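Long-range contact in probable M18-family aminopeptidase 1 (Thermotoga maritima, PDB 2GLF), which probably acts as a metal-dependent aminopeptidase of the M18 family, removing residues from the N-termini of peptides, and here carries manganese ions: residues Phe19-Glu33 with Ala245-Arg259. Sequence-based numbering, arbitrary orientation.
Sequences FSKEYMEFMSKAKTE and AYGQDDRICAYTALR. With MN (manganese (II) ion), chain F; MN (manganese (II) ion), chain E.
Tyr23 and Tyr255 face each other, CA to CA 6.9 Å, where helices 19-29 and 248-259 cross, their segment axes coming within 10.6 Å with N-to-C directions at 122°. The pair packs in the metal-bearing catalytic domain of this M18 peptidase by a knob into a hole: Tyr255 enters between Phe19, Glu22, Tyr23 and Phe26, completing an aromatic cluster. Its chi1 of -172°, CG turned opposite the backbone N, sends the ring across to the other helix, where it slides past Phe26, planes 30° apart, and CD1 lies over the Phe26 face. The Tyr23 ring crosses it obliquely, and its far end reaches Ile252, with CZ 3.6 Å from CG1. Tyrosine suits the knob because its flat ring fills the hole while OH extends to the polar groups of Glu22 and Arg259, accepting a hydrogen bond from Arg259 NH1. Replaced by alanine, Tyr255 would probably leave a gap between Phe19, Tyr23 and Phe26 and take one of the bonds that steady the Arg259 guanidinium. Arg259 suits this end of the contact: its chain bends back so that Phe19 CE1 lies over one guanidinium face, while NH1 and, weakly, NH2 bond Glu22 OE2 in a salt bridge. At the other end, Arg251 lays a guanidinium face against the backbone at Lys31, and a water bridges NH2 to Lys31 O. Nearby, Asp249 bridges two manganese ions: OD2 shares one with Glu279 and His425, and OD1 lies 2.3 Å from the other, which His92, Asp326 and a water also bind.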
# COMPACT_ATOMS: atom_id res chain seq x y z
N PHE A 19 -41.99 -5.80 -40.15
CA PHE A 19 -40.85 -6.69 -40.02
C PHE A 19 -40.38 -6.88 -38.58
O PHE A 19 -39.89 -7.96 -38.23
CB PHE A 19 -39.67 -6.18 -40.86
CG PHE A 19 -38.58 -7.20 -41.02
CD1 PHE A 19 -38.76 -8.30 -41.85
CD2 PHE A 19 -37.40 -7.09 -40.30
CE1 PHE A 19 -37.78 -9.29 -41.94
CE2 PHE A 19 -36.42 -8.06 -40.39
CZ PHE A 19 -36.61 -9.17 -41.21
N SER A 20 -40.52 -5.85 -37.76
CA SER A 20 -40.10 -5.94 -36.36
C SER A 20 -41.11 -6.79 -35.61
O SER A 20 -40.76 -7.53 -34.69
CB SER A 20 -40.00 -4.55 -35.73
OG SER A 20 -41.28 -3.96 -35.58
N LYS A 21 -42.38 -6.67 -36.01
CA LYS A 21 -43.41 -7.46 -35.36
C LYS A 21 -43.18 -8.94 -35.64
O LYS A 21 -43.39 -9.79 -34.77
CB LYS A 21 -44.80 -7.03 -35.84
CG LYS A 21 -45.36 -5.84 -35.08
CD LYS A 21 -46.86 -5.70 -35.29
CE LYS A 21 -47.50 -4.79 -34.25
NZ LYS A 21 -47.00 -3.39 -34.29
N GLU A 22 -42.71 -9.24 -36.85
CA GLU A 22 -42.44 -10.62 -37.24
C GLU A 22 -41.21 -11.15 -36.50
O GLU A 22 -41.17 -12.32 -36.10
CB GLU A 22 -42.23 -10.67 -38.75
CG GLU A 22 -43.49 -10.36 -39.54
CD GLU A 22 -43.22 -9.89 -40.96
OE1 GLU A 22 -44.19 -9.72 -41.71
OE2 GLU A 22 -42.04 -9.70 -41.31
N TYR A 23 -40.22 -10.28 -36.32
CA TYR A 23 -38.99 -10.63 -35.62
C TYR A 23 -39.28 -10.95 -34.16
O TYR A 23 -38.82 -11.97 -33.64
CB TYR A 23 -37.99 -9.46 -35.72
CG TYR A 23 -36.78 -9.56 -34.81
CD1 TYR A 23 -35.83 -10.57 -34.97
CD2 TYR A 23 -36.60 -8.66 -33.76
CE1 TYR A 23 -34.72 -10.67 -34.12
CE2 TYR A 23 -35.50 -8.75 -32.90
CZ TYR A 23 -34.57 -9.76 -33.09
OH TYR A 23 -33.50 -9.85 -32.23
N MSE A 24 -40.05 -10.09 -33.51
CA MSE A 24 -40.38 -10.28 -32.10
C MSE A 24 -41.15 -11.58 -31.82
O MSE A 24 -40.97 -12.18 -30.77
CB MSE A 24 -41.15 -9.07 -31.58
CG MSE A 24 -40.29 -7.81 -31.53
SE MSE A 24 -41.10 -6.28 -30.64
CE MSE A 24 -41.63 -5.27 -32.22
N GLU A 25 -42.01 -12.00 -32.75
CA GLU A 25 -42.75 -13.25 -32.56
C GLU A 25 -41.73 -14.39 -32.48
O GLU A 25 -41.74 -15.18 -31.53
CB GLU A 25 -43.71 -13.50 -33.72
CG GLU A 25 -44.88 -12.53 -33.77
CD GLU A 25 -45.82 -12.68 -32.58
OE1 GLU A 25 -46.75 -11.86 -32.46
OE2 GLU A 25 -45.62 -13.61 -31.78
N PHE A 26 -40.87 -14.47 -33.48
CA PHE A 26 -39.83 -15.48 -33.54
C PHE A 26 -39.04 -15.46 -32.24
O PHE A 26 -38.79 -16.50 -31.63
CB PHE A 26 -38.89 -15.17 -34.70
CG PHE A 26 -37.74 -16.13 -34.84
CD1 PHE A 26 -37.97 -17.46 -35.20
CD2 PHE A 26 -36.43 -15.70 -34.65
CE1 PHE A 26 -36.90 -18.34 -35.36
CE2 PHE A 26 -35.36 -16.57 -34.81
CZ PHE A 26 -35.59 -17.90 -35.16
N MSE A 27 -38.66 -14.26 -31.81
CA MSE A 27 -37.87 -14.07 -30.60
C MSE A 27 -38.53 -14.58 -29.32
O MSE A 27 -37.84 -15.05 -28.41
CB MSE A 27 -37.52 -12.58 -30.45
CG MSE A 27 -36.07 -12.32 -30.06
SE MSE A 27 -34.77 -13.29 -31.16
CE MSE A 27 -35.69 -13.22 -32.84
N SER A 28 -39.85 -14.49 -29.24
CA SER A 28 -40.55 -14.97 -28.05
C SER A 28 -40.54 -16.49 -28.02
O SER A 28 -40.89 -17.09 -27.02
CB SER A 28 -42.00 -14.49 -28.04
OG SER A 28 -42.82 -15.34 -28.82
N LYS A 29 -40.14 -17.12 -29.12
CA LYS A 29 -40.12 -18.57 -29.18
C LYS A 29 -38.70 -19.16 -29.18
O LYS A 29 -38.52 -20.35 -28.93
CB LYS A 29 -40.88 -19.05 -30.42
CG LYS A 29 -42.30 -18.50 -30.52
CD LYS A 29 -43.02 -18.97 -31.79
CE LYS A 29 -43.32 -20.47 -31.74
NZ LYS A 29 -43.95 -20.97 -33.00
N ALA A 30 -37.70 -18.32 -29.45
CA ALA A 30 -36.32 -18.78 -29.50
C ALA A 30 -35.43 -18.29 -28.35
O ALA A 30 -34.60 -17.39 -28.53
CB ALA A 30 -35.70 -18.37 -30.84
N LYS A 31 -35.58 -18.89 -27.17
CA LYS A 31 -34.77 -18.50 -26.01
C LYS A 31 -33.52 -19.36 -25.89
O LYS A 31 -32.50 -18.92 -25.36
CB LYS A 31 -35.57 -18.62 -24.71
CG LYS A 31 -36.67 -17.60 -24.52
CD LYS A 31 -37.94 -18.01 -25.22
CE LYS A 31 -39.16 -17.39 -24.55
NZ LYS A 31 -39.29 -17.84 -23.13
N THR A 32 -33.61 -20.59 -26.37
CA THR A 32 -32.49 -21.51 -26.31
C THR A 32 -32.16 -21.98 -27.71
O THR A 32 -32.98 -21.82 -28.62
CB THR A 32 -32.84 -22.72 -25.43
OG1 THR A 32 -33.84 -23.51 -26.08
CG2 THR A 32 -33.39 -22.24 -24.09
N GLU A 33 -30.97 -22.55 -27.90
CA GLU A 33 -30.56 -23.00 -29.23
C GLU A 33 -31.42 -24.16 -29.73
O GLU A 33 -31.67 -24.27 -30.93
CB GLU A 33 -29.07 -23.38 -29.26
CG GLU A 33 -28.71 -24.68 -28.57
CD GLU A 33 -28.80 -24.59 -27.06
OE1 GLU A 33 -28.64 -25.63 -26.39
OE2 GLU A 33 -29.04 -23.47 -26.54
N ALA A 245 -34.91 -7.16 -26.04
CA ALA A 245 -35.17 -8.59 -25.89
C ALA A 245 -33.92 -9.35 -25.50
O ALA A 245 -32.79 -8.90 -25.73
CB ALA A 245 -35.73 -9.16 -27.17
N TYR A 246 -34.13 -10.52 -24.91
CA TYR A 246 -33.03 -11.36 -24.51
C TYR A 246 -32.54 -12.21 -25.66
O TYR A 246 -33.33 -12.71 -26.46
CB TYR A 246 -33.45 -12.30 -23.38
CG TYR A 246 -32.55 -13.50 -23.23
CD1 TYR A 246 -31.31 -13.39 -22.61
CD2 TYR A 246 -32.91 -14.74 -23.75
CE1 TYR A 246 -30.46 -14.47 -22.51
CE2 TYR A 246 -32.07 -15.83 -23.65
CZ TYR A 246 -30.84 -15.69 -23.03
OH TYR A 246 -30.00 -16.78 -22.91
N GLY A 247 -31.23 -12.38 -25.73
CA GLY A 247 -30.64 -13.22 -26.75
C GLY A 247 -30.59 -12.62 -28.12
O GLY A 247 -30.39 -13.34 -29.11
N GLN A 248 -30.77 -11.31 -28.22
CA GLN A 248 -30.70 -10.68 -29.52
C GLN A 248 -29.30 -10.90 -30.06
O GLN A 248 -29.07 -10.79 -31.27
CB GLN A 248 -31.02 -9.20 -29.44
CG GLN A 248 -32.50 -8.92 -29.55
CD GLN A 248 -32.82 -7.45 -29.59
OE1 GLN A 248 -32.64 -6.74 -28.61
NE2 GLN A 248 -33.29 -6.98 -30.74
N ASP A 249 -28.36 -11.21 -29.17
CA ASP A 249 -27.00 -11.45 -29.61
C ASP A 249 -27.02 -12.63 -30.56
O ASP A 249 -26.98 -13.80 -30.16
CB ASP A 249 -26.06 -11.76 -28.45
CG ASP A 249 -24.59 -11.83 -28.89
OD1 ASP A 249 -24.31 -12.33 -30.01
OD2 ASP A 249 -23.70 -11.41 -28.12
N ASP A 250 -27.12 -12.26 -31.83
CA ASP A 250 -27.13 -13.14 -32.98
C ASP A 250 -28.39 -13.85 -33.42
O ASP A 250 -28.42 -14.38 -34.53
CB ASP A 250 -25.99 -14.12 -32.92
CG ASP A 250 -25.19 -14.11 -34.18
OD1 ASP A 250 -24.96 -13.00 -34.70
OD2 ASP A 250 -24.82 -15.20 -34.67
N ARG A 251 -29.42 -13.90 -32.59
CA ARG A 251 -30.64 -14.53 -33.08
C ARG A 251 -31.24 -13.45 -33.97
O ARG A 251 -32.11 -13.72 -34.80
CB ARG A 251 -31.59 -14.92 -31.94
CG ARG A 251 -30.98 -15.92 -30.97
CD ARG A 251 -32.00 -16.84 -30.34
NE ARG A 251 -31.32 -17.90 -29.61
CZ ARG A 251 -31.02 -17.86 -28.32
NH1 ARG A 251 -31.35 -16.80 -27.59
NH2 ARG A 251 -30.36 -18.87 -27.75
N ILE A 252 -30.74 -12.23 -33.80
CA ILE A 252 -31.21 -11.11 -34.60
C ILE A 252 -30.58 -11.25 -35.97
O ILE A 252 -31.14 -10.82 -36.97
CB ILE A 252 -30.79 -9.75 -33.99
CG1 ILE A 252 -31.57 -8.62 -34.68
CG2 ILE A 252 -29.29 -9.53 -34.19
CD1 ILE A 252 -31.43 -7.28 -34.00
N CYS A 253 -29.40 -11.85 -36.02
CA CYS A 253 -28.73 -12.07 -37.29
C CYS A 253 -29.23 -13.37 -37.89
O CYS A 253 -29.23 -13.54 -39.10
CB CYS A 253 -27.23 -12.12 -37.09
SG CYS A 253 -26.54 -10.50 -37.03
N ALA A 254 -29.65 -14.28 -37.02
CA ALA A 254 -30.16 -15.56 -37.46
C ALA A 254 -31.50 -15.34 -38.15
O ALA A 254 -31.78 -15.92 -39.20
CB ALA A 254 -30.34 -16.49 -36.28
N TYR A 255 -32.33 -14.48 -37.57
CA TYR A 255 -33.64 -14.21 -38.14
C TYR A 255 -33.57 -13.44 -39.44
O TYR A 255 -34.24 -13.78 -40.41
CB TYR A 255 -34.52 -13.45 -37.15
CG TYR A 255 -35.94 -13.32 -37.63
CD1 TYR A 255 -36.78 -14.44 -37.67
CD2 TYR A 255 -36.45 -12.09 -38.05
CE1 TYR A 255 -38.09 -14.34 -38.13
CE2 TYR A 255 -37.76 -11.98 -38.52
CZ TYR A 255 -38.58 -13.11 -38.55
OH TYR A 255 -39.87 -13.00 -39.02
N THR A 256 -32.76 -12.38 -39.46
CA THR A 256 -32.62 -11.56 -40.66
C THR A 256 -32.07 -12.37 -41.83
O THR A 256 -32.48 -12.17 -42.97
CB THR A 256 -31.70 -10.33 -40.43
OG1 THR A 256 -30.51 -10.74 -39.74
CG2 THR A 256 -32.44 -9.28 -39.62
N ALA A 257 -31.14 -13.29 -41.55
CA ALA A 257 -30.57 -14.12 -42.59
C ALA A 257 -31.59 -15.16 -43.06
O ALA A 257 -31.68 -15.46 -44.24
CB ALA A 257 -29.32 -14.81 -42.08
N LEU A 258 -32.35 -15.71 -42.12
CA LEU A 258 -33.37 -16.69 -42.45
C LEU A 258 -34.37 -16.04 -43.41
O LEU A 258 -34.70 -16.59 -44.46
CB LEU A 258 -34.12 -17.13 -41.19
CG LEU A 258 -34.73 -18.53 -41.16
CD1 LEU A 258 -35.92 -18.51 -40.22
CD2 LEU A 258 -35.18 -18.97 -42.54
N ARG A 259 -34.84 -14.85 -43.05
CA ARG A 259 -35.80 -14.13 -43.88
C ARG A 259 -35.21 -13.76 -45.24
O ARG A 259 -35.92 -13.74 -46.24
CB ARG A 259 -36.30 -12.88 -43.16
CG ARG A 259 -37.20 -13.18 -41.96
CD ARG A 259 -38.51 -13.84 -42.40
NE ARG A 259 -39.28 -12.92 -43.22
CZ ARG A 259 -39.87 -11.83 -42.76
NH1 ARG A 259 -39.80 -11.53 -41.47
NH2 ARG A 259 -40.51 -11.01 -43.59
MN MN F . -21.88 -12.94 -27.72
MN MN E . -22.33 -12.94 -31.03
O HOH W 1 -29.71 -19.30 -24.97
O HOH W 2 -21.97 -10.61 -30.83